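Local coordinates for protein ATP grasp ligase (Microcystis aeruginosa MRC, PDB 5IG9) that probably acts as an ATP-dependent ligase that closes ester cross-links in the precursor peptide of microviridin, at residues V6-D11 against D33-P38; V41-Y46 against L99-M104; H112-A117 against F273-G278; V164-S169 against V183-V188. One frame throughout, in Å; residues are numbered along the deposited sequence.

How the interactions relate
Interactions 1 and 2 form one continuous patch of the N-terminal domain, their centres about 13 Å apart. Phe37 CD1 lies 3.6 Å from Val43 CG2 and Phe37 CE2 3.7 Å from Ile101 CD1, so the loop leaving interaction 1 packs into the strand-helix interface of interaction 2. Interaction 3 is about 20 Å from both, centre to centre, but touches interaction 2 where Arg102 NH2 lies 3.6 Å from Ile116 CG2. It starts from the opposite edge strand of the parallel sheet that interaction 1 also reaches, and ties it to the later antiparallel sheet of the ATP-grasp half. Interaction 4 stands apart in a smaller sheet, about 36 Å from interaction 2 between centres.

Interaction 1 of 4, residues V6-D11 against D33-P38; sequences VTFSRD and DTDRFP
Asp35 turns its carboxylate back on Ser9, with CG set between its own backbone N and carbonyl carbon (chi1 62°). The amide of Ser9 gives its hydrogen to Asp35 OD1 at 2.9 Å and meets it from above the carboxylate plane rather than within it. Ser9 OG also donates to Asp35 OD2, although the modelled spacing is too short for its exact geometry to be trusted. The same OD1 rests 3.3 Å from Phe8 CB, while the Phe8 ring swings off and makes a cation-pi contact with Arg76.

Thr34 grips a single carbonyl twice. Its OG1 sits between the backbone N and the carbonyl carbon (chi1 53°), which brings it beside its own N on the same acceptor, 2.7 Å from Thr7 O. The backbone N gives that oxygen a nearly straight bond, and the two donors arrive from opposite faces of the carbonyl plane; OG1 is also hydrogen-bonded to Arg76 N. On the apolar side, the Thr34 side chain crosses that of Val6 at about a right angle, its CG2 3.6 Å from Val6 CG1.

Asp33 and Thr7 lie side by side and point the same way, with Asp33 OD1 3.5 Å from Thr7 CG2. The carboxylate of Asp33 is shared between two arginines: OD1 meets Arg31, and OD2 forms a salt bridge with Arg36 NH1 at 3.1 Å. Glu40 and Asp57 hold the rest of the Arg36 guanidinium.

Thr7 and Asp33 form a parallel bridge where strands 3-7 and 29-33 end, joined through helix 14-23: a beta-alpha-beta unit at the carboxyl edge of a Rossmann-like parallel sheet.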
loop_
_atom_site.group_PDB
_atom_site.type_symbol
_atom_site.label_atom_id
_atom_site.label_comp_id
_atom_site.label_asym_id
_atom_site.label_seq_id
_atom_site.Cartn_x
_atom_site.Cartn_y
_atom_site.Cartn_z
ATOM N N VAL A 6 -6.538 -2.471 -15.946
ATOM C CA VAL A 6 -7.094 -1.999 -14.685
ATOM C C VAL A 6 -7.086 -0.473 -14.719
ATOM O O VAL A 6 -6.048 0.159 -14.529
ATOM C CB VAL A 6 -6.310 -2.541 -13.493
ATOM C CG1 VAL A 6 -6.973 -2.133 -12.193
ATOM C CG2 VAL A 6 -6.192 -4.052 -13.590
ATOM N N THR A 7 -8.257 0.119 -14.952
ATOM C CA THR A 7 -8.370 1.567 -15.068
ATOM C C THR A 7 -9.638 2.059 -14.381
ATOM O O THR A 7 -10.125 1.426 -13.441
ATOM C CB THR A 7 -8.362 1.989 -16.541
ATOM O OG1 THR A 7 -8.626 3.392 -16.639
ATOM C CG2 THR A 7 -9.422 1.227 -17.321
ATOM N N PHE A 8 -10.167 3.194 -14.834
ATOM C CA PHE A 8 -11.450 3.697 -14.362
ATOM C C PHE A 8 -12.133 4.413 -15.519
ATOM O O PHE A 8 -11.536 4.640 -16.573
ATOM C CB PHE A 8 -11.292 4.597 -13.123
ATOM C CG PHE A 8 -10.669 5.940 -13.399
ATOM C CD1 PHE A 8 -9.384 6.044 -13.906
ATOM C CD2 PHE A 8 -11.360 7.105 -13.107
ATOM C CE1 PHE A 8 -8.815 7.280 -14.144
ATOM C CE2 PHE A 8 -10.795 8.342 -13.339
ATOM C CZ PHE A 8 -9.522 8.430 -13.859
ATOM N N SER A 9 -13.407 4.757 -15.314
ATOM C CA SER A 9 -14.239 5.223 -16.420
ATOM C C SER A 9 -13.797 6.583 -16.951
ATOM O O SER A 9 -13.931 6.846 -18.152
ATOM C CB SER A 9 -15.703 5.278 -15.984
ATOM O OG SER A 9 -15.867 6.115 -14.853
ATOM N N ARG A 10 -13.280 7.459 -16.090
ATOM C CA ARG A 10 -12.880 8.796 -16.505
ATOM C C ARG A 10 -11.404 8.883 -16.883
ATOM O O ARG A 10 -10.840 9.984 -16.895
ATOM C CB ARG A 10 -13.204 9.814 -15.407
ATOM C CG ARG A 10 -14.690 9.966 -15.100
ATOM C CD ARG A 10 -14.938 11.073 -14.080
ATOM N NE ARG A 10 -15.444 12.303 -14.689
ATOM C CZ ARG A 10 -14.686 13.332 -15.054
ATOM N NH1 ARG A 10 -13.373 13.290 -14.878
ATOM N NH2 ARG A 10 -15.242 14.408 -15.595
ATOM N N ASP A 11 -10.769 7.754 -17.195
ATOM C CA ASP A 11 -9.386 7.788 -17.640
ATOM C C ASP A 11 -9.300 8.393 -19.039
ATOM O O ASP A 11 -10.291 8.490 -19.769
ATOM C CB ASP A 11 -8.774 6.388 -17.630
ATOM C CG ASP A 11 -7.278 6.409 -17.375
ATOM O OD1 ASP A 11 -6.674 7.498 -17.452
ATOM O OD2 ASP A 11 -6.706 5.334 -17.096
ATOM N N ASP A 33 -13.148 -1.012 -15.475
ATOM C CA ASP A 33 -13.257 0.285 -14.808
ATOM C C ASP A 33 -13.470 0.042 -13.321
ATOM O O ASP A 33 -14.550 -0.373 -12.891
ATOM C CB ASP A 33 -14.386 1.112 -15.412
ATOM C CG ASP A 33 -14.107 1.517 -16.848
ATOM O OD1 ASP A 33 -12.919 1.665 -17.206
ATOM O OD2 ASP A 33 -15.074 1.686 -17.620
ATOM N N THR A 34 -12.431 0.309 -12.527
ATOM C CA THR A 34 -12.489 0.008 -11.101
ATOM C C THR A 34 -13.513 0.871 -10.378
ATOM O O THR A 34 -14.081 0.440 -9.369
ATOM C CB THR A 34 -11.108 0.187 -10.467
ATOM O OG1 THR A 34 -10.602 1.491 -10.778
ATOM C CG2 THR A 34 -10.142 -0.861 -10.990
ATOM N N ASP A 35 -13.768 2.085 -10.870
ATOM C CA ASP A 35 -14.724 2.958 -10.199
ATOM C C ASP A 35 -16.165 2.521 -10.417
ATOM O O ASP A 35 -17.037 2.891 -9.623
ATOM C CB ASP A 35 -14.536 4.403 -10.660
ATOM C CG ASP A 35 -14.789 4.581 -12.143
ATOM O OD1 ASP A 35 -14.490 3.647 -12.916
ATOM O OD2 ASP A 35 -15.289 5.656 -12.534
ATOM N N ARG A 36 -16.436 1.743 -11.462
ATOM C CA ARG A 36 -17.774 1.232 -11.727
ATOM C C ARG A 36 -18.030 -0.110 -11.054
ATOM O O ARG A 36 -19.005 -0.788 -11.393
ATOM C CB ARG A 36 -18.002 1.138 -13.237
ATOM C CG ARG A 36 -17.972 2.502 -13.912
ATOM C CD ARG A 36 -18.144 2.422 -15.417
ATOM N NE ARG A 36 -19.150 1.447 -15.814
ATOM C CZ ARG A 36 -18.896 0.392 -16.581
ATOM N NH1 ARG A 36 -17.667 0.188 -17.037
ATOM N NH2 ARG A 36 -19.867 -0.454 -16.900
ATOM N N PHE A 37 -17.170 -0.504 -10.123
ATOM C CA PHE A 37 -17.387 -1.641 -9.238
ATOM C C PHE A 37 -17.580 -1.078 -7.838
ATOM O O PHE A 37 -16.835 -0.192 -7.429
ATOM C CB PHE A 37 -16.198 -2.609 -9.292
ATOM C CG PHE A 37 -16.153 -3.602 -8.157
ATOM C CD1 PHE A 37 -16.856 -4.796 -8.233
ATOM C CD2 PHE A 37 -15.384 -3.357 -7.029
ATOM C CE1 PHE A 37 -16.808 -5.713 -7.196
ATOM C CE2 PHE A 37 -15.334 -4.272 -5.990
ATOM C CZ PHE A 37 -16.047 -5.451 -6.075
ATOM N N PRO A 38 -18.565 -1.593 -7.085
ATOM C CA PRO A 38 -19.465 -2.711 -7.380
ATOM C C PRO A 38 -20.820 -2.298 -7.948
ATOM O O PRO A 38 -21.670 -3.155 -8.196
ATOM C CB PRO A 38 -19.650 -3.350 -6.011
ATOM C CG PRO A 38 -19.667 -2.162 -5.091
ATOM C CD PRO A 38 -18.710 -1.148 -5.687
#

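Interaction 2 of 4, residues V41-Y46 against L99-M104; sequences VKVDLY and LSIRGM
Met104 reaches out from helix 87-107 and meets Leu45 and Val43 on strand 42-47. Its CG lies anti to the backbone N (chi1 174°), which extends the chain toward the strand before it bends at the sulfur. Leu45 crosses it at about a right angle and straddles its base: CD2 is 3.6 Å from Met104 CG, and CD1 is 3.7 Å from Met104 CB. The same CD1 also comes 3.7 Å from Ser100 O, a carbonyl already engaged by the amide of Met104 within the helix. The sulfur is shared: Met104 SD lies against Leu45 CD2 and, toward the start of the strand, 4.0 Å from Val43 CG1. The other Val43 methyl, CG2, faces Ile101 CD1 at a loose 4.4 Å.

Val43 and Leu45 alternate with Asp44, so they present one apolar face of the strand to a ridge one turn long, Ser100 to Met104. This is alpha/beta packing between a helix flanking the Rossmann-like sheet and the strand of a small antiparallel sheet that is outermost within this chain; the axes of segments 42-46 and 99-104 approach to 10.1 Å, their N-to-C directions 58° apart.

Around this first shell, Phe32 of strand 29-33 touches Val43, Ile101 and Met104 together, and Phe37 packs on Val43. Leu64 also touches Leu45. Asp44 faces the other way, into the second subunit, where its carboxylate meets Ser145 and Asn147 of that chain. There Asp44, Leu45 and Tyr46 pair with one of its strands in an antiparallel ladder that carries the sheet across the interface.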
loop_
_atom_site.group_PDB
_atom_site.type_symbol
_atom_site.label_atom_id
_atom_site.label_comp_id
_atom_site.label_asym_id
_atom_site.label_seq_id
_atom_site.Cartn_x
_atom_site.Cartn_y
_atom_site.Cartn_z
ATOM N N VAL A 41 -20.283 -3.093 -12.332
ATOM C CA VAL A 41 -19.518 -4.242 -12.802
ATOM C C VAL A 41 -19.638 -5.372 -11.791
ATOM O O VAL A 41 -19.526 -5.153 -10.579
ATOM C CB VAL A 41 -18.044 -3.860 -13.040
ATOM C CG1 VAL A 41 -17.255 -5.032 -13.601
ATOM C CG2 VAL A 41 -17.953 -2.661 -13.971
ATOM N N LYS A 42 -19.887 -6.582 -12.287
ATOM C CA LYS A 42 -19.957 -7.778 -11.456
ATOM C C LYS A 42 -18.613 -8.489 -11.477
ATOM O O LYS A 42 -18.087 -8.802 -12.550
ATOM C CB LYS A 42 -21.051 -8.727 -11.948
ATOM C CG LYS A 42 -22.450 -8.147 -11.934
ATOM C CD LYS A 42 -22.828 -7.647 -10.551
ATOM C CE LYS A 42 -24.298 -7.897 -10.261
ATOM N NZ LYS A 42 -25.156 -7.556 -11.430
ATOM N N VAL A 43 -18.067 -8.752 -10.295
ATOM C CA VAL A 43 -16.814 -9.479 -10.146
ATOM C C VAL A 43 -17.072 -10.679 -9.245
ATOM O O VAL A 43 -17.608 -10.531 -8.140
ATOM C CB VAL A 43 -15.699 -8.588 -9.565
ATOM C CG1 VAL A 43 -14.384 -9.353 -9.494
ATOM C CG2 VAL A 43 -15.532 -7.326 -10.399
ATOM N N ASP A 44 -16.707 -11.867 -9.724
ATOM C CA ASP A 44 -16.829 -13.099 -8.955
ATOM C C ASP A 44 -15.451 -13.734 -8.846
ATOM O O ASP A 44 -14.830 -14.050 -9.866
ATOM C CB ASP A 44 -17.822 -14.062 -9.606
ATOM C CG ASP A 44 -19.221 -13.498 -9.660
ATOM O OD1 ASP A 44 -19.597 -12.756 -8.728
ATOM O OD2 ASP A 44 -19.943 -13.789 -10.637
ATOM N N LEU A 45 -14.982 -13.918 -7.612
ATOM C CA LEU A 45 -13.636 -14.408 -7.331
ATOM C C LEU A 45 -13.740 -15.695 -6.526
ATOM O O LEU A 45 -14.108 -15.666 -5.348
ATOM C CB LEU A 45 -12.824 -13.355 -6.581
ATOM C CG LEU A 45 -12.776 -11.999 -7.276
ATOM C CD1 LEU A 45 -12.022 -10.993 -6.427
ATOM C CD2 LEU A 45 -12.149 -12.143 -8.646
ATOM N N TYR A 46 -13.409 -16.814 -7.159
ATOM C CA TYR A 46 -13.511 -18.128 -6.544
ATOM C C TYR A 46 -12.133 -18.615 -6.112
ATOM O O TYR A 46 -11.156 -18.481 -6.851
ATOM C CB TYR A 46 -14.138 -19.132 -7.514
ATOM C CG TYR A 46 -15.587 -18.852 -7.841
ATOM C CD1 TYR A 46 -15.938 -17.990 -8.872
ATOM C CD2 TYR A 46 -16.604 -19.458 -7.118
ATOM C CE1 TYR A 46 -17.267 -17.738 -9.171
ATOM C CE2 TYR A 46 -17.930 -19.215 -7.409
ATOM C CZ TYR A 46 -18.259 -18.356 -8.434
ATOM O OH TYR A 46 -19.584 -18.119 -8.715
ATOM N N LEU A 99 -9.479 -3.914 -1.176
ATOM C CA LEU A 99 -8.850 -5.178 -0.802
ATOM C C LEU A 99 -9.288 -6.321 -1.712
ATOM O O LEU A 99 -8.496 -7.232 -1.985
ATOM C CB LEU A 99 -9.175 -5.521 0.647
ATOM C CG LEU A 99 -8.490 -4.670 1.710
ATOM C CD1 LEU A 99 -8.898 -5.179 3.066
ATOM C CD2 LEU A 99 -6.982 -4.723 1.544
ATOM N N SER A 100 -10.537 -6.296 -2.181
ATOM C CA SER A 100 -11.034 -7.363 -3.047
ATOM C C SER A 100 -10.338 -7.347 -4.402
ATOM O O SER A 100 -9.841 -8.379 -4.869
ATOM C CB SER A 100 -12.546 -7.231 -3.239
ATOM O OG SER A 100 -13.234 -7.181 -2.005
ATOM N N ILE A 101 -10.314 -6.187 -5.059
ATOM C CA ILE A 101 -9.745 -6.112 -6.399
ATOM C C ILE A 101 -8.231 -6.240 -6.350
ATOM O O ILE A 101 -7.619 -6.790 -7.271
ATOM C CB ILE A 101 -10.180 -4.811 -7.098
ATOM C CG1 ILE A 101 -11.700 -4.667 -7.043
ATOM C CG2 ILE A 101 -9.716 -4.810 -8.544
ATOM C CD1 ILE A 101 -12.447 -5.829 -7.674
ATOM N N ARG A 102 -7.600 -5.741 -5.287
ATOM C CA ARG A 102 -6.165 -5.951 -5.119
ATOM C C ARG A 102 -5.838 -7.430 -4.987
ATOM O O ARG A 102 -4.839 -7.904 -5.540
ATOM C CB ARG A 102 -5.656 -5.189 -3.897
ATOM C CG ARG A 102 -5.472 -3.705 -4.123
ATOM C CD ARG A 102 -5.069 -3.007 -2.840
ATOM N NE ARG A 102 -3.793 -3.489 -2.315
ATOM C CZ ARG A 102 -2.616 -2.933 -2.583
ATOM N NH1 ARG A 102 -2.548 -1.875 -3.379
ATOM N NH2 ARG A 102 -1.506 -3.436 -2.059
ATOM N N GLY A 103 -6.662 -8.175 -4.250
ATOM C CA GLY A 103 -6.431 -9.603 -4.115
ATOM C C GLY A 103 -6.622 -10.343 -5.423
ATOM O O GLY A 103 -5.902 -11.301 -5.720
ATOM N N MET A 104 -7.602 -9.913 -6.223
ATOM C CA MET A 104 -7.789 -10.492 -7.547
ATOM C C MET A 104 -6.549 -10.294 -8.407
ATOM O O MET A 104 -6.043 -11.242 -9.016
ATOM C CB MET A 104 -9.009 -9.871 -8.223
ATOM C CG MET A 104 -9.186 -10.323 -9.660
ATOM S SD MET A 104 -10.488 -9.434 -10.530
ATOM C CE MET A 104 -9.597 -7.981 -11.079
#

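Interaction 3 of 4, residues H112-A117 against F273-G278; sequences HLDPIA and FGLNYG
In the turn that joins edge strand 111-113 to helix 116-122, Asp114 extends its carboxylate to the start of strand 277-284 and receives two successive backbone amides. Asn276 N reaches OD1 at 2.7 Å on its syn side, 29° out of the carboxylate plane, and the bond is close to straight. Tyr277 N bonds more weakly and at a bent angle to OD2, 3.1 Å away. The side chains of Leu275 and Asp114 cross at about a right angle, Leu275 CD2 3.7 Å from Asp114 CG; Lys118 and Ala122 of helix 116-122 also touch Leu275.

The peptide between Leu113 and Asp114 is cis. Leu113 CG is anti to its backbone N (chi1 -174°), and CD1 comes 3.5 Å from Asn276 CB and 4.1 Å from Tyr277 CB; Ile317, Ile320 and Leu321 of helix 313-323 border this leucine too. The amides reach Asp114 just after helix 260-273 ends in a Schellman motif with Gly274 as C-prime residue. A side-chain carboxylate accepting consecutive backbone amides thus joins the turn after strand 111-113 of the Rossmann-like pre-ATP-grasp sheet to the antiparallel sheet of what is probably the ATP-grasp part.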
loop_
_atom_site.group_PDB
_atom_site.type_symbol
_atom_site.label_atom_id
_atom_site.label_comp_id
_atom_site.label_asym_id
_atom_site.label_seq_id
_atom_site.Cartn_x
_atom_site.Cartn_y
_atom_site.Cartn_z
ATOM N N HIS A 112 2.570 -8.997 -15.514
ATOM C CA HIS A 112 1.996 -7.810 -14.897
ATOM C C HIS A 112 2.842 -6.585 -15.223
ATOM O O HIS A 112 4.076 -6.641 -15.185
ATOM C CB HIS A 112 1.884 -7.974 -13.381
ATOM C CG HIS A 112 0.846 -8.964 -12.955
ATOM N ND1 HIS A 112 -0.397 -8.587 -12.496
ATOM C CD2 HIS A 112 0.867 -10.316 -12.914
ATOM C CE1 HIS A 112 -1.098 -9.665 -12.191
ATOM N NE2 HIS A 112 -0.354 -10.728 -12.434
ATOM N N LEU A 113 2.172 -5.478 -15.532
ATOM C CA LEU A 113 2.847 -4.215 -15.804
ATOM C C LEU A 113 2.195 -3.070 -15.030
ATOM O O LEU A 113 1.328 -2.376 -15.561
ATOM C CB LEU A 113 2.831 -3.904 -17.302
ATOM C CG LEU A 113 3.617 -2.682 -17.785
ATOM C CD1 LEU A 113 5.088 -3.022 -17.949
ATOM C CD2 LEU A 113 3.033 -2.139 -19.076
ATOM N N ASP A 114 2.597 -2.878 -13.774
ATOM C CA ASP A 114 3.572 -3.730 -13.100
ATOM C C ASP A 114 2.906 -4.473 -11.945
ATOM O O ASP A 114 1.778 -4.145 -11.576
ATOM C CB ASP A 114 4.748 -2.892 -12.590
ATOM C CG ASP A 114 5.689 -2.478 -13.700
ATOM O OD1 ASP A 114 6.381 -3.361 -14.247
ATOM O OD2 ASP A 114 5.741 -1.270 -14.018
ATOM N N PRO A 115 3.578 -5.481 -11.384
ATOM C CA PRO A 115 3.017 -6.165 -10.216
ATOM C C PRO A 115 2.756 -5.205 -9.067
ATOM O O PRO A 115 3.471 -4.220 -8.870
ATOM C CB PRO A 115 4.096 -7.188 -9.853
ATOM C CG PRO A 115 4.766 -7.476 -11.140
ATOM C CD PRO A 115 4.769 -6.181 -11.902
ATOM N N ILE A 116 1.712 -5.512 -8.296
ATOM C CA ILE A 116 1.326 -4.644 -7.188
ATOM C C ILE A 116 2.446 -4.546 -6.162
ATOM O O ILE A 116 2.737 -3.460 -5.643
ATOM C CB ILE A 116 0.016 -5.139 -6.553
ATOM C CG1 ILE A 116 -1.143 -4.961 -7.531
ATOM C CG2 ILE A 116 -0.263 -4.399 -5.263
ATOM C CD1 ILE A 116 -2.490 -5.277 -6.935
ATOM N N ALA A 117 3.099 -5.669 -5.855
ATOM C CA ALA A 117 4.143 -5.645 -4.836
ATOM C C ALA A 117 5.310 -4.761 -5.252
ATOM O O ALA A 117 5.977 -4.166 -4.397
ATOM C CB ALA A 117 4.622 -7.066 -4.537
ATOM N N PHE A 273 13.684 -2.056 -8.285
ATOM C CA PHE A 273 12.290 -2.090 -7.866
ATOM C C PHE A 273 11.465 -3.128 -8.616
ATOM O O PHE A 273 10.325 -3.387 -8.218
ATOM C CB PHE A 273 11.655 -0.705 -8.031
ATOM C CG PHE A 273 12.152 0.305 -7.040
ATOM C CD1 PHE A 273 11.831 0.188 -5.697
ATOM C CD2 PHE A 273 12.940 1.368 -7.445
ATOM C CE1 PHE A 273 12.287 1.113 -4.779
ATOM C CE2 PHE A 273 13.399 2.297 -6.531
ATOM C CZ PHE A 273 13.072 2.167 -5.198
ATOM N N GLY A 274 12.011 -3.726 -9.675
ATOM C CA GLY A 274 11.290 -4.722 -10.444
ATOM C C GLY A 274 10.261 -4.168 -11.401
ATOM O O GLY A 274 9.249 -4.828 -11.662
ATOM N N LEU A 275 10.484 -2.976 -11.939
ATOM C CA LEU A 275 9.506 -2.324 -12.792
ATOM C C LEU A 275 9.859 -2.496 -14.262
ATOM O O LEU A 275 11.033 -2.519 -14.642
ATOM C CB LEU A 275 9.404 -0.834 -12.461
ATOM C CG LEU A 275 8.906 -0.482 -11.059
ATOM C CD1 LEU A 275 8.794 1.025 -10.894
ATOM C CD2 LEU A 275 7.576 -1.156 -10.771
ATOM N N ASN A 276 8.821 -2.623 -15.089
ATOM C CA ASN A 276 8.970 -2.542 -16.535
ATOM C C ASN A 276 8.280 -1.318 -17.125
ATOM O O ASN A 276 8.275 -1.158 -18.350
ATOM C CB ASN A 276 8.446 -3.820 -17.206
ATOM C CG ASN A 276 9.436 -4.972 -17.119
ATOM O OD1 ASN A 276 10.572 -4.867 -17.584
ATOM N ND2 ASN A 276 9.009 -6.074 -16.515
ATOM N N TYR A 277 7.695 -0.458 -16.293
ATOM C CA TYR A 277 7.232 0.858 -16.710
ATOM C C TYR A 277 7.547 1.853 -15.607
ATOM O O TYR A 277 7.509 1.516 -14.422
ATOM C CB TYR A 277 5.727 0.888 -17.022
ATOM C CG TYR A 277 5.201 2.284 -17.293
ATOM C CD1 TYR A 277 5.269 2.836 -18.566
ATOM C CD2 TYR A 277 4.654 3.056 -16.273
ATOM C CE1 TYR A 277 4.801 4.114 -18.817
ATOM C CE2 TYR A 277 4.184 4.334 -16.515
ATOM C CZ TYR A 277 4.259 4.857 -17.788
ATOM O OH TYR A 277 3.791 6.126 -18.037
ATOM N N GLY A 278 7.860 3.083 -16.007
ATOM C CA GLY A 278 8.136 4.131 -15.042
ATOM C C GLY A 278 8.248 5.509 -15.657
ATOM O O GLY A 278 8.859 5.675 -16.716
#

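Interaction 4 of 4, residues V164-S169 against V183-V188; sequences VTKMLS and VFTSPV
Val164 and Thr165 on strand 163-166 pair antiparallel with Ser186 and Pro187 on strand 186-187, the outer strand of a four-stranded sheet consistent with the smaller, mixed alpha/beta part of an ATP-grasp fold. Two backbone bonds form the core of the pairing: Thr165 N to Ser186 O at 2.9 Å and Ser186 N to Thr165 O at 3.1 Å. They mark Thr165-Ser186 as the hydrogen-bonded pair; Val164 and Pro187 are the non-hydrogen-bonded pair, their side chains diverging. CA-H...O contacts add to this ladder, with Thr185 CA 3.3 Å from Thr165 O.

Side-chain van der Waals contacts lie on both faces of it. On the face of Thr165, Val188 crosses it at about a right angle, CG1 3.8 Å from Thr165 CB; Thr165 is buried against Met204 and Phe206 of strand 204-208. On the other face, Thr185 lies alongside Lys166 with OG1 3.6 Å from Lys166 CB, while its CG2 turns to Val164 CG2, 3.7 Å away. CG2 of Thr185 is anti to its backbone N and OG1 anti to its carbonyl carbon (chi1 -60°), and this splits the side chain between the two neighbours. Past the strand end, Met167 and Val183 make an apolar contact, meeting obliquely with CG 4.0 Å from CG1. A chain of another protein packs on both, with an aromatic side chain on Met167 and an apolar one on Val183.

One side-chain bond stays within segment 183-188: Ser186 OG donates to Phe184 O at 2.8 Å, from 58° above the plane of that carbonyl.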
loop_
_atom_site.group_PDB
_atom_site.type_symbol
_atom_site.label_atom_id
_atom_site.label_comp_id
_atom_site.label_asym_id
_atom_site.label_seq_id
_atom_site.Cartn_x
_atom_site.Cartn_y
_atom_site.Cartn_z
ATOM N N VAL A 164 11.766 24.248 -1.344
ATOM C CA VAL A 164 10.348 24.092 -1.606
ATOM C C VAL A 164 9.776 23.124 -0.577
ATOM O O VAL A 164 10.493 22.549 0.243
ATOM C CB VAL A 164 10.067 23.609 -3.042
ATOM C CG1 VAL A 164 10.462 24.679 -4.050
ATOM C CG2 VAL A 164 10.800 22.304 -3.319
ATOM N N THR A 165 8.459 22.958 -0.619
ATOM C CA THR A 165 7.779 21.951 0.178
ATOM C C THR A 165 6.758 21.233 -0.690
ATOM O O THR A 165 6.260 21.780 -1.680
ATOM C CB THR A 165 7.088 22.552 1.409
ATOM O OG1 THR A 165 6.699 21.498 2.296
ATOM C CG2 THR A 165 5.852 23.338 1.005
ATOM N N LYS A 166 6.463 19.992 -0.317
ATOM C CA LYS A 166 5.495 19.193 -1.051
ATOM C C LYS A 166 4.974 18.099 -0.134
ATOM O O LYS A 166 5.574 17.786 0.899
ATOM C CB LYS A 166 6.100 18.597 -2.324
ATOM C CG LYS A 166 7.229 17.604 -2.080
ATOM C CD LYS A 166 7.919 17.239 -3.391
ATOM C CE LYS A 166 8.982 16.165 -3.200
ATOM N NZ LYS A 166 8.407 14.830 -2.862
ATOM N N MET A 167 3.840 17.529 -0.525
ATOM C CA MET A 167 3.213 16.442 0.208
ATOM C C MET A 167 3.550 15.116 -0.459
ATOM O O MET A 167 3.622 15.026 -1.688
ATOM C CB MET A 167 1.696 16.633 0.269
ATOM C CG MET A 167 1.258 17.920 0.959
ATOM S SD MET A 167 1.452 17.877 2.752
ATOM C CE MET A 167 0.077 16.829 3.223
ATOM N N LEU A 168 3.770 14.087 0.360
ATOM C CA LEU A 168 4.001 12.750 -0.170
ATOM C C LEU A 168 2.724 12.094 -0.677
ATOM O O LEU A 168 2.800 11.131 -1.447
ATOM C CB LEU A 168 4.643 11.860 0.896
ATOM C CG LEU A 168 6.067 12.196 1.344
ATOM C CD1 LEU A 168 6.524 11.223 2.420
ATOM C CD2 LEU A 168 7.024 12.181 0.164
ATOM N N SER A 169 1.563 12.597 -0.272
ATOM C CA SER A 169 0.280 11.998 -0.602
ATOM C C SER A 169 -0.457 12.843 -1.631
ATOM O O SER A 169 -0.188 14.034 -1.804
ATOM C CB SER A 169 -0.587 11.835 0.652
ATOM O OG SER A 169 -0.946 13.097 1.194
ATOM N N VAL A 183 -2.222 21.073 -2.789
ATOM C CA VAL A 183 -0.904 21.571 -2.410
ATOM C C VAL A 183 0.072 21.189 -3.520
ATOM O O VAL A 183 0.560 20.059 -3.576
ATOM C CB VAL A 183 -0.455 21.025 -1.054
ATOM C CG1 VAL A 183 0.960 21.486 -0.736
ATOM C CG2 VAL A 183 -1.416 21.459 0.042
ATOM N N PHE A 184 0.352 22.134 -4.413
ATOM C CA PHE A 184 1.439 21.953 -5.360
ATOM C C PHE A 184 2.779 22.160 -4.656
ATOM O O PHE A 184 2.851 22.666 -3.532
ATOM C CB PHE A 184 1.309 22.925 -6.533
ATOM C CG PHE A 184 0.139 22.648 -7.434
ATOM C CD1 PHE A 184 0.126 21.532 -8.254
ATOM C CD2 PHE A 184 -0.939 23.518 -7.480
ATOM C CE1 PHE A 184 -0.943 21.280 -9.091
ATOM C CE2 PHE A 184 -2.011 23.272 -8.316
ATOM C CZ PHE A 184 -2.014 22.152 -9.122
ATOM N N THR A 185 3.854 21.756 -5.330
ATOM C CA THR A 185 5.190 22.045 -4.826
ATOM C C THR A 185 5.403 23.553 -4.804
ATOM O O THR A 185 5.388 24.207 -5.852
ATOM C CB THR A 185 6.248 21.362 -5.689
ATOM O OG1 THR A 185 6.044 19.945 -5.664
ATOM C CG2 THR A 185 7.637 21.670 -5.161
ATOM N N SER A 186 5.592 24.104 -3.610
ATOM C CA SER A 186 5.562 25.545 -3.426
ATOM C C SER A 186 6.809 26.026 -2.704
ATOM O O SER A 186 7.352 25.321 -1.847
ATOM C CB SER A 186 4.322 25.966 -2.626
ATOM O OG SER A 186 3.151 25.375 -3.157
ATOM N N PRO A 187 7.282 27.228 -3.029
ATOM C CA PRO A 187 8.373 27.822 -2.251
ATOM C C PRO A 187 7.892 28.201 -0.861
ATOM O O PRO A 187 6.784 28.714 -0.686
ATOM C CB PRO A 187 8.761 29.067 -3.060
ATOM C CG PRO A 187 8.086 28.916 -4.389
ATOM C CD PRO A 187 6.869 28.087 -4.148
ATOM N N VAL A 188 8.732 27.942 0.132
ATOM C CA VAL A 188 8.467 28.379 1.496
ATOM C C VAL A 188 9.166 29.714 1.699
ATOM O O VAL A 188 10.281 29.935 1.207
ATOM C CB VAL A 188 8.906 27.324 2.534
ATOM C CG1 VAL A 188 8.628 25.924 2.010
ATOM C CG2 VAL A 188 10.366 27.478 2.923
#